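Long-range contact in galactose-binding-like protein (Bacteroides thetaiotaomicron, PDB 7M1B), which is a SusE-like protein of a gut Bacteroides with a galactose-binding-like domain, and probably binds carbohydrate: residues Y110-G124 and N188-E202. Residues are numbered along the deposited sequence; the frame is centred on the assembly and turned at random.
Sequences YLTAIEEIEVNPTFG and NQSEEYLTTLTPLYE
Asn188 CB rests on one face of the Tyr110 ring, 3.8 Å from the ring centroid, in a CH-pi contact. The Asn188 amide plane lies only 16° from the ring, but its ND2 is hydrogen-bonded to Asp184, which leaves CB to do the touching. Leu111 CG covers the opposite face, the backbone of Ser190 meets the ring edge, and Tyr110 CE2 comes to 3.4 Å from Gln189 C; a broad, flat side chain suits these neighbours. Replaced by alanine, Tyr110 would lose its ring, and Asn188 CB is likely to be left without the face it rests on, with a gap beside Ser190. Two more CH-pi contacts follow: Ile117 CG2 sits over the centre of the Tyr193 ring, 3.7 Å from the centroid, and Leu200 CB lies over the Phe123 ring. The Tyr193 ring swings out opposite the backbone nitrogen (chi1 -180°), which carries CE2 to Val119 CG2.

Among the aliphatic contacts, Ile114 CD1 touches Tyr193 CB. Val119, branched at CB, serves two neighbours: while CG2 packs on Tyr193, CG1 meets Leu197 CD1 at 3.7 Å.

Polar links are few. Leu200 N donates to Thr122 O (2.9 Å), while Gly124 N makes a weak bond back to Leu200 O; positive phi suits glycine there. Midway, one water donates to Val119 O (2.8 Å) and also bonds Thr195 OG1, with Tyr193 OH a weak third partner.

Strands 118-122 and 193-197 belong to different sheets and run 20° from parallel with axes 8.1 Å apart, as in a beta-sandwich. The chemistry thus implies that apolar packing joins helix 109-115 and strand 118-122 to residues 188-202, water bridging the two strands and direct backbone pairing confined to the Phe123-Leu200 bridge.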
ATOM      1  N   TYR A 110      19.787  19.244  16.712  1.00 40.14           N
ATOM      2  CA  TYR A 110      19.432  19.881  15.432  1.00 40.95           C
ATOM      3  C   TYR A 110      20.550  19.722  14.378  1.00 42.42           C
ATOM      4  O   TYR A 110      20.343  19.751  13.142  1.00 41.90           O
ATOM      5  CB  TYR A 110      19.008  21.336  15.672  1.00 47.07           C
ATOM      6  CG  TYR A 110      20.155  22.296  15.869  1.00 41.35           C
ATOM      7  CD1 TYR A 110      20.898  22.329  17.054  1.00 46.75           C
ATOM      8  CD2 TYR A 110      20.466  23.196  14.864  1.00 37.06           C
ATOM      9  CE1 TYR A 110      21.973  23.198  17.180  1.00 38.39           C
ATOM     10  CE2 TYR A 110      21.534  24.066  14.968  1.00 67.14           C
ATOM     11  CZ  TYR A 110      22.269  24.072  16.141  1.00 66.92           C
ATOM     12  OH  TYR A 110      23.385  25.048  16.370  1.00 61.96           O
ATOM     13  N   LEU A 111      21.774  19.545  14.891  1.00 44.10           N
ATOM     14  CA  LEU A 111      22.959  19.406  14.061  1.00 42.97           C
ATOM     15  C   LEU A 111      23.038  17.987  13.502  1.00 42.20           C
ATOM     16  O   LEU A 111      23.305  17.808  12.303  1.00 40.52           O
ATOM     17  CB  LEU A 111      24.203  19.750  14.905  1.00 47.37           C
ATOM     18  CG  LEU A 111      24.528  21.240  15.049  1.00 61.34           C
ATOM     19  CD1 LEU A 111      25.850  21.447  15.794  1.00 63.51           C
ATOM     20  CD2 LEU A 111      24.573  21.934  13.685  1.00 60.94           C
ATOM     21  N   THR A 112      22.850  16.986  14.376  1.00 35.31           N
ATOM     22  CA  THR A 112      22.796  15.605  13.920  1.00 37.80           C
ATOM     23  C   THR A 112      21.668  15.482  12.904  1.00 38.79           C
ATOM     24  O   THR A 112      21.853  14.815  11.885  1.00 40.57           O
ATOM     25  CB  THR A 112      22.555  14.620  15.070  1.00 37.84           C
ATOM     26  OG1 THR A 112      23.743  14.662  15.855  1.00 42.26           O
ATOM     27  CG2 THR A 112      22.384  13.185  14.616  1.00 44.51           C
ATOM     28  N   ALA A 113      20.556  16.192  13.163  1.00 35.33           N
ATOM     29  CA  ALA A 113      19.418  16.084  12.244  1.00 40.13           C
ATOM     30  C   ALA A 113      19.748  16.569  10.829  1.00 39.99           C
ATOM     31  O   ALA A 113      19.424  15.894   9.871  1.00 39.60           O
ATOM     32  CB  ALA A 113      18.185  16.795  12.764  1.00 38.21           C
ATOM     33  N   ILE A 114      20.383  17.743  10.727  1.00 36.94           N
ATOM     34  CA  ILE A 114      20.728  18.301   9.413  1.00 36.46           C
ATOM     35  C   ILE A 114      21.850  17.487   8.740  1.00 35.63           C
ATOM     36  O   ILE A 114      21.860  17.321   7.518  1.00 43.76           O
ATOM     37  CB  ILE A 114      21.041  19.813   9.485  1.00 42.38           C
ATOM     38  CG1 ILE A 114      20.771  20.538   8.161  1.00 49.43           C
ATOM     39  CG2 ILE A 114      22.490  20.050   9.929  1.00 39.33           C
ATOM     40  CD1 ILE A 114      19.318  20.597   7.718  1.00 41.99           C
ATOM     41  N   GLU A 115      22.748  16.907   9.560  1.00 40.33           N
ATOM     42  CA  GLU A 115      23.912  16.192   9.050  1.00 41.85           C
ATOM     43  C   GLU A 115      23.563  14.816   8.481  1.00 46.05           C
ATOM     44  O   GLU A 115      24.151  14.380   7.485  1.00 49.96           O
ATOM     45  CB  GLU A 115      25.087  16.214  10.018  1.00 49.02           C
ATOM     46  CG  GLU A 115      25.661  17.610  10.145  1.00 52.87           C
ATOM     47  CD  GLU A 115      26.784  17.741  11.164  1.00 61.46           C
ATOM     48  OE1 GLU A 115      27.462  16.694  11.446  1.00 61.62           O
ATOM     49  OE2 GLU A 115      26.945  18.900  11.731  1.00 72.15           O
ATOM     50  N   GLU A 116      22.566  14.154   9.075  1.00 37.16           N
ATOM     51  CA  GLU A 116      22.176  12.807   8.702  1.00 38.54           C
ATOM     52  C   GLU A 116      20.943  12.814   7.780  1.00 36.14           C
ATOM     53  O   GLU A 116      20.404  11.742   7.510  1.00 39.39           O
ATOM     54  CB  GLU A 116      21.899  11.993   9.967  1.00 44.95           C
ATOM     55  CG  GLU A 116      23.140  11.851  10.858  1.00 36.76           C
ATOM     56  CD  GLU A 116      24.175  10.959  10.192  1.00 61.20           C
ATOM     57  OE1 GLU A 116      23.795   9.896   9.605  1.00 51.89           O
ATOM     58  OE2 GLU A 116      25.355  11.343  10.234  1.00 77.26           O
ATOM     59  N   ILE A 117      20.479  13.992   7.329  1.00 32.39           N
ATOM     60  CA  ILE A 117      19.185  14.102   6.661  1.00 32.46           C
ATOM     61  C   ILE A 117      19.319  13.423   5.308  1.00 37.72           C
ATOM     62  O   ILE A 117      20.429  13.457   4.741  1.00 36.64           O
ATOM     63  CB  ILE A 117      18.719  15.580   6.544  1.00 32.31           C
ATOM     64  CG1 ILE A 117      17.172  15.664   6.273  1.00 32.49           C
ATOM     65  CG2 ILE A 117      19.555  16.453   5.568  1.00 41.67           C
ATOM     66  CD1 ILE A 117      16.666  17.107   6.241  1.00 40.00           C
ATOM     67  N   GLU A 118      18.224  12.748   4.916  1.00 36.14           N
ATOM     68  CA  GLU A 118      18.051  12.213   3.585  1.00 36.62           C
ATOM     69  C   GLU A 118      16.730  12.737   3.037  1.00 34.55           C
ATOM     70  O   GLU A 118      15.751  12.826   3.788  1.00 32.83           O
ATOM     71  CB  GLU A 118      18.198  10.675   3.505  1.00 35.77           C
ATOM     72  CG  GLU A 118      18.237  10.111   2.106  1.00 48.43           C
ATOM     73  CD  GLU A 118      18.607   8.645   1.995  1.00 50.78           C
ATOM     74  OE1 GLU A 118      19.299   8.118   2.899  1.00 44.49           O
ATOM     75  OE2 GLU A 118      18.239   8.043   0.973  1.00 70.39           O
ATOM     76  N   VAL A 119      16.721  13.157   1.771  1.00 30.94           N
ATOM     77  CA  VAL A 119      15.511  13.659   1.152  1.00 28.53           C
ATOM     78  C   VAL A 119      15.343  12.911  -0.174  1.00 30.18           C
ATOM     79  O   VAL A 119      16.232  12.918  -1.060  1.00 33.52           O
ATOM     80  CB  VAL A 119      15.609  15.173   0.923  1.00 28.73           C
ATOM     81  CG1 VAL A 119      14.299  15.799   0.455  1.00 31.87           C
ATOM     82  CG2 VAL A 119      16.116  15.916   2.174  1.00 35.65           C
ATOM     83  N   ASN A 120      14.222  12.195  -0.286  1.00 27.33           N
ATOM     84  CA  ASN A 120      14.006  11.382  -1.483  1.00 26.78           C
ATOM     85  C   ASN A 120      12.706  11.796  -2.154  1.00 24.89           C
ATOM     86  O   ASN A 120      11.758  12.250  -1.499  1.00 26.61           O
ATOM     87  CB  ASN A 120      13.815   9.900  -1.136  1.00 32.73           C
ATOM     88  CG  ASN A 120      14.908   9.345  -0.254  1.00 39.38           C
ATOM     89  OD1 ASN A 120      14.616   8.659   0.726  1.00 46.50           O
ATOM     90  ND2 ASN A 120      16.144   9.546  -0.656  1.00 40.38           N
ATOM     91  N   PRO A 121      12.561  11.583  -3.484  1.00 25.95           N
ATOM     92  CA  PRO A 121      11.269  11.834  -4.110  1.00 22.80           C
ATOM     93  C   PRO A 121      10.216  10.869  -3.563  1.00 20.04           C
ATOM     94  O   PRO A 121      10.513   9.717  -3.216  1.00 24.62           O
ATOM     95  CB  PRO A 121      11.515  11.503  -5.589  1.00 22.24           C
ATOM     96  CG  PRO A 121      12.998  11.392  -5.773  1.00 26.75           C
ATOM     97  CD  PRO A 121      13.614  11.125  -4.403  1.00 25.78           C
ATOM     98  N   THR A 122       8.976  11.395  -3.491  1.00 22.75           N
ATOM     99  CA  THR A 122       7.796  10.548  -3.291  1.00 22.95           C
ATOM    100  C   THR A 122       6.680  11.059  -4.216  1.00 23.67           C
ATOM    101  O   THR A 122       6.852  12.045  -4.962  1.00 24.47           O
ATOM    102  CB  THR A 122       7.332  10.511  -1.809  1.00 23.04           C
ATOM    103  OG1 THR A 122       6.346   9.472  -1.633  1.00 24.71           O
ATOM    104  CG2 THR A 122       6.755  11.833  -1.334  1.00 22.89           C
ATOM    105  N   PHE A 123       5.520  10.386  -4.199  1.00 22.08           N
ATOM    106  CA  PHE A 123       4.423  10.750  -5.093  1.00 23.82           C
ATOM    107  C   PHE A 123       3.943  12.155  -4.773  1.00 25.84           C
ATOM    108  O   PHE A 123       3.492  12.400  -3.650  1.00 25.69           O
ATOM    109  CB  PHE A 123       3.313   9.689  -5.042  1.00 21.71           C
ATOM    110  CG  PHE A 123       3.933   8.409  -5.537  1.00 19.08           C
ATOM    111  CD1 PHE A 123       3.981   8.197  -6.935  1.00 18.82           C
ATOM    112  CD2 PHE A 123       4.405   7.389  -4.711  1.00 20.93           C
ATOM    113  CE1 PHE A 123       4.642   7.096  -7.435  1.00 20.28           C
ATOM    114  CE2 PHE A 123       5.068   6.272  -5.214  1.00 22.24           C
ATOM    115  CZ  PHE A 123       5.119   6.101  -6.600  1.00 21.32           C
ATOM    116  N   GLY A 124       4.168  13.078  -5.727  1.00 22.91           N
ATOM    117  CA  GLY A 124       3.718  14.469  -5.658  1.00 25.43           C
ATOM    118  C   GLY A 124       4.538  15.287  -4.644  1.00 26.61           C
ATOM    119  O   GLY A 124       4.170  16.398  -4.262  1.00 30.34           O
ATOM    120  N   ASN A 188      18.182  27.580  18.659  1.00 43.97           N
ATOM    121  CA  ASN A 188      19.286  27.185  17.778  1.00 50.06           C
ATOM    122  C   ASN A 188      18.695  26.911  16.384  1.00 43.63           C
ATOM    123  O   ASN A 188      17.517  26.589  16.342  1.00 52.20           O
ATOM    124  CB  ASN A 188      20.005  25.938  18.343  1.00 53.25           C
ATOM    125  CG  ASN A 188      20.544  26.114  19.735  1.00 54.97           C
ATOM    126  OD1 ASN A 188      21.256  27.071  19.975  1.00 55.58           O
ATOM    127  ND2 ASN A 188      20.182  25.221  20.636  1.00 42.75           N
ATOM    128  N   GLN A 189      19.444  27.143  15.277  1.00 44.60           N
ATOM    129  CA  GLN A 189      18.972  26.834  13.909  1.00 49.14           C
ATOM    130  C   GLN A 189      20.116  26.416  12.991  1.00 57.90           C
ATOM    131  O   GLN A 189      21.161  27.081  13.003  1.00 45.03           O
ATOM    132  CB  GLN A 189      18.443  28.097  13.201  1.00 50.49           C
ATOM    133  CG  GLN A 189      16.986  27.959  12.748  1.00 75.00           C
ATOM    134  CD  GLN A 189      16.620  29.066  11.790  1.00 79.00           C
ATOM    135  OE1 GLN A 189      17.066  30.203  11.926  1.00 90.60           O
ATOM    136  NE2 GLN A 189      15.813  28.734  10.794  1.00 83.69           N
ATOM    137  N   SER A 190      19.857  25.422  12.105  1.00 49.33           N
ATOM    138  CA  SER A 190      20.918  24.737  11.367  1.00 45.44           C
ATOM    139  C   SER A 190      21.273  25.534  10.112  1.00 36.38           C
ATOM    140  O   SER A 190      20.556  26.481   9.784  1.00 43.67           O
ATOM    141  CB  SER A 190      20.531  23.307  11.058  1.00 48.71           C
ATOM    142  OG  SER A 190      19.487  23.291  10.085  1.00 52.83           O
ATOM    143  N   GLU A 191      22.371  25.163   9.423  1.00 49.89           N
ATOM    144  CA  GLU A 191      22.594  25.551   8.030  1.00 67.06           C
ATOM    145  C   GLU A 191      21.492  24.912   7.183  1.00 64.23           C
ATOM    146  O   GLU A 191      20.919  23.900   7.597  1.00 49.72           O
ATOM    147  CB  GLU A 191      23.963  25.067   7.513  1.00 73.14           C
ATOM    148  CG  GLU A 191      24.277  23.603   7.878  1.00 98.34           C
ATOM    149  CD  GLU A 191      24.927  23.242   9.220  1.00 95.92           C
ATOM    150  OE1 GLU A 191      24.309  23.485  10.309  1.00 61.41           O
ATOM    151  OE2 GLU A 191      26.043  22.654   9.183  1.00 85.17           O
ATOM    152  N   GLU A 192      21.213  25.508   6.008  1.00 72.51           N
ATOM    153  CA  GLU A 192      20.242  25.040   5.063  1.00 60.70           C
ATOM    154  C   GLU A 192      20.802  23.808   4.345  1.00 45.43           C
ATOM    155  O   GLU A 192      21.962  23.777   3.911  1.00 46.69           O
ATOM    156  CB  GLU A 192      19.921  26.097   4.001  1.00 62.59           C
ATOM    157  CG  GLU A 192      19.183  27.315   4.543  1.00 80.27           C
ATOM    158  CD  GLU A 192      19.010  28.463   3.556  1.00 71.13           C
ATOM    159  OE1 GLU A 192      19.816  28.547   2.599  1.00 56.64           O
ATOM    160  OE2 GLU A 192      18.066  29.264   3.739  1.00 74.89           O
ATOM    161  N   TYR A 193      19.961  22.788   4.199  1.00 49.24           N
ATOM    162  CA  TYR A 193      20.231  21.713   3.252  1.00 43.53           C
ATOM    163  C   TYR A 193      19.460  21.979   1.963  1.00 42.48           C
ATOM    164  O   TYR A 193      18.254  22.163   1.988  1.00 38.63           O
ATOM    165  CB  TYR A 193      19.856  20.376   3.895  1.00 39.93           C
ATOM    166  CG  TYR A 193      20.086  19.157   3.040  1.00 37.93           C
ATOM    167  CD1 TYR A 193      21.314  18.501   3.034  1.00 50.52           C
ATOM    168  CD2 TYR A 193      19.057  18.651   2.250  1.00 43.52           C
ATOM    169  CE1 TYR A 193      21.514  17.377   2.248  1.00 43.16           C
ATOM    170  CE2 TYR A 193      19.243  17.525   1.463  1.00 36.63           C
ATOM    171  CZ  TYR A 193      20.474  16.894   1.459  1.00 42.82           C
ATOM    172  OH  TYR A 193      20.619  15.803   0.664  1.00 42.89           O
ATOM    173  N   LEU A 194      20.167  21.998   0.833  1.00 39.56           N
ATOM    174  CA  LEU A 194      19.546  22.210  -0.479  1.00 42.22           C
ATOM    175  C   LEU A 194      19.568  20.943  -1.331  1.00 37.95           C
ATOM    176  O   LEU A 194      20.576  20.253  -1.415  1.00 36.10           O
ATOM    177  CB  LEU A 194      20.297  23.323  -1.217  1.00 44.68           C
ATOM    178  CG  LEU A 194      20.371  24.662  -0.489  1.00 49.64           C
ATOM    179  CD1 LEU A 194      20.993  25.673  -1.432  1.00 44.26           C
ATOM    180  CD2 LEU A 194      18.984  25.143  -0.036  1.00 46.27           C
ATOM    181  N   THR A 195      18.443  20.641  -1.984  1.00 36.09           N
ATOM    182  CA  THR A 195      18.465  19.533  -2.930  1.00 34.36           C
ATOM    183  C   THR A 195      17.505  19.847  -4.073  1.00 31.58           C
ATOM    184  O   THR A 195      16.503  20.553  -3.867  1.00 36.10           O
ATOM    185  CB  THR A 195      18.186  18.177  -2.244  1.00 35.73           C
ATOM    186  OG1 THR A 195      18.320  17.092  -3.170  1.00 33.77           O
ATOM    187  CG2 THR A 195      16.792  18.093  -1.657  1.00 35.34           C
ATOM    188  N   THR A 196      17.868  19.377  -5.278  1.00 34.17           N
ATOM    189  CA  THR A 196      16.963  19.472  -6.425  1.00 33.51           C
ATOM    190  C   THR A 196      16.448  18.070  -6.749  1.00 29.46           C
ATOM    191  O   THR A 196      17.264  17.170  -6.944  1.00 28.62           O
ATOM    192  CB  THR A 196      17.660  20.037  -7.670  1.00 29.08           C
ATOM    193  OG1 THR A 196      18.078  21.360  -7.344  1.00 37.75           O
ATOM    194  CG2 THR A 196      16.786  19.979  -8.913  1.00 29.35           C
ATOM    195  N   LEU A 197      15.124  17.865  -6.688  1.00 28.77           N
ATOM    196  CA  LEU A 197      14.581  16.512  -6.858  1.00 25.56           C
ATOM    197  C   LEU A 197      13.339  16.565  -7.733  1.00 22.93           C
ATOM    198  O   LEU A 197      12.612  17.544  -7.730  1.00 25.63           O
ATOM    199  CB  LEU A 197      14.180  15.868  -5.516  1.00 28.21           C
ATOM    200  CG  LEU A 197      15.328  15.585  -4.547  1.00 29.33           C
ATOM    201  CD1 LEU A 197      14.784  15.218  -3.149  1.00 28.02           C
ATOM    202  CD2 LEU A 197      16.246  14.483  -5.093  1.00 33.85           C
ATOM    203  N   THR A 198      13.123  15.469  -8.482  1.00 23.18           N
ATOM    204  CA  THR A 198      11.868  15.325  -9.192  1.00 21.48           C
ATOM    205  C   THR A 198      10.912  14.425  -8.431  1.00 19.17           C
ATOM    206  O   THR A 198      11.243  13.269  -8.188  1.00 22.74           O
ATOM    207  CB  THR A 198      12.149  14.717 -10.582  1.00 21.06           C
ATOM    208  OG1 THR A 198      13.097  15.563 -11.269  1.00 23.18           O
ATOM    209  CG2 THR A 198      10.891  14.507 -11.421  1.00 23.08           C
ATOM    210  N   PRO A 199       9.720  14.920  -8.050  1.00 20.57           N
ATOM    211  CA  PRO A 199       8.683  14.076  -7.460  1.00 21.40           C
ATOM    212  C   PRO A 199       8.350  12.859  -8.305  1.00 20.87           C
ATOM    213  O   PRO A 199       8.418  12.902  -9.576  1.00 24.29           O
ATOM    214  CB  PRO A 199       7.462  15.027  -7.359  1.00 23.10           C
ATOM    215  CG  PRO A 199       8.118  16.353  -7.135  1.00 25.89           C
ATOM    216  CD  PRO A 199       9.264  16.321  -8.144  1.00 26.72           C
ATOM    217  N   LEU A 200       7.975  11.782  -7.588  1.00 19.76           N
ATOM    218  CA  LEU A 200       7.546  10.627  -8.341  1.00 18.63           C
ATOM    219  C   LEU A 200       6.153  10.793  -8.939  1.00 18.36           C
ATOM    220  O   LEU A 200       5.289  11.494  -8.417  1.00 21.59           O
ATOM    221  CB  LEU A 200       7.479   9.420  -7.394  1.00 19.68           C
ATOM    222  CG  LEU A 200       8.802   9.063  -6.683  1.00 18.85           C
ATOM    223  CD1 LEU A 200       8.654   7.741  -5.932  1.00 20.45           C
ATOM    224  CD2 LEU A 200       9.956   8.929  -7.685  1.00 20.24           C
ATOM    225  N   TYR A 201       5.983  10.118 -10.096  1.00 18.42           N
ATOM    226  CA  TYR A 201       4.733  10.107 -10.853  1.00 21.43           C
ATOM    227  C   TYR A 201       4.323   8.648 -11.080  1.00 19.82           C
ATOM    228  O   TYR A 201       5.156   7.828 -11.481  1.00 19.71           O
ATOM    229  CB  TYR A 201       5.028  10.794 -12.187  1.00 21.47           C
ATOM    230  CG  TYR A 201       3.886  11.069 -13.134  1.00 23.00           C
ATOM    231  CD1 TYR A 201       3.290  10.059 -13.895  1.00 24.14           C
ATOM    232  CD2 TYR A 201       3.498  12.383 -13.374  1.00 24.55           C
ATOM    233  CE1 TYR A 201       2.280  10.352 -14.803  1.00 25.80           C
ATOM    234  CE2 TYR A 201       2.511  12.687 -14.290  1.00 26.29           C
ATOM    235  CZ  TYR A 201       1.918  11.681 -15.019  1.00 27.46           C
ATOM    236  OH  TYR A 201       0.959  12.058 -15.909  1.00 33.64           O
ATOM    237  N   GLU A 202       3.063   8.317 -10.800  1.00 19.23           N
ATOM    238  CA  GLU A 202       2.771   6.881 -10.764  1.00 17.66           C
ATOM    239  C   GLU A 202       2.331   6.482 -12.201  1.00 20.46           C
ATOM    240  O   GLU A 202       1.819   7.328 -12.970  1.00 23.00           O
ATOM    241  CB  GLU A 202       1.581   6.624  -9.843  1.00 20.95           C
ATOM    242  CG  GLU A 202       0.268   7.216 -10.365  1.00 24.18           C
ATOM    243  CD  GLU A 202      -0.914   7.093  -9.412  1.00 28.11           C
ATOM    244  OE1 GLU A 202      -0.719   6.725  -8.234  1.00 25.21           O
ATOM    245  OE2 GLU A 202      -2.032   7.461  -9.836  1.00 32.22           O
TER
HETATM  246  O   HOH W   1      18.330  14.743  -1.652  1.00 40.49           O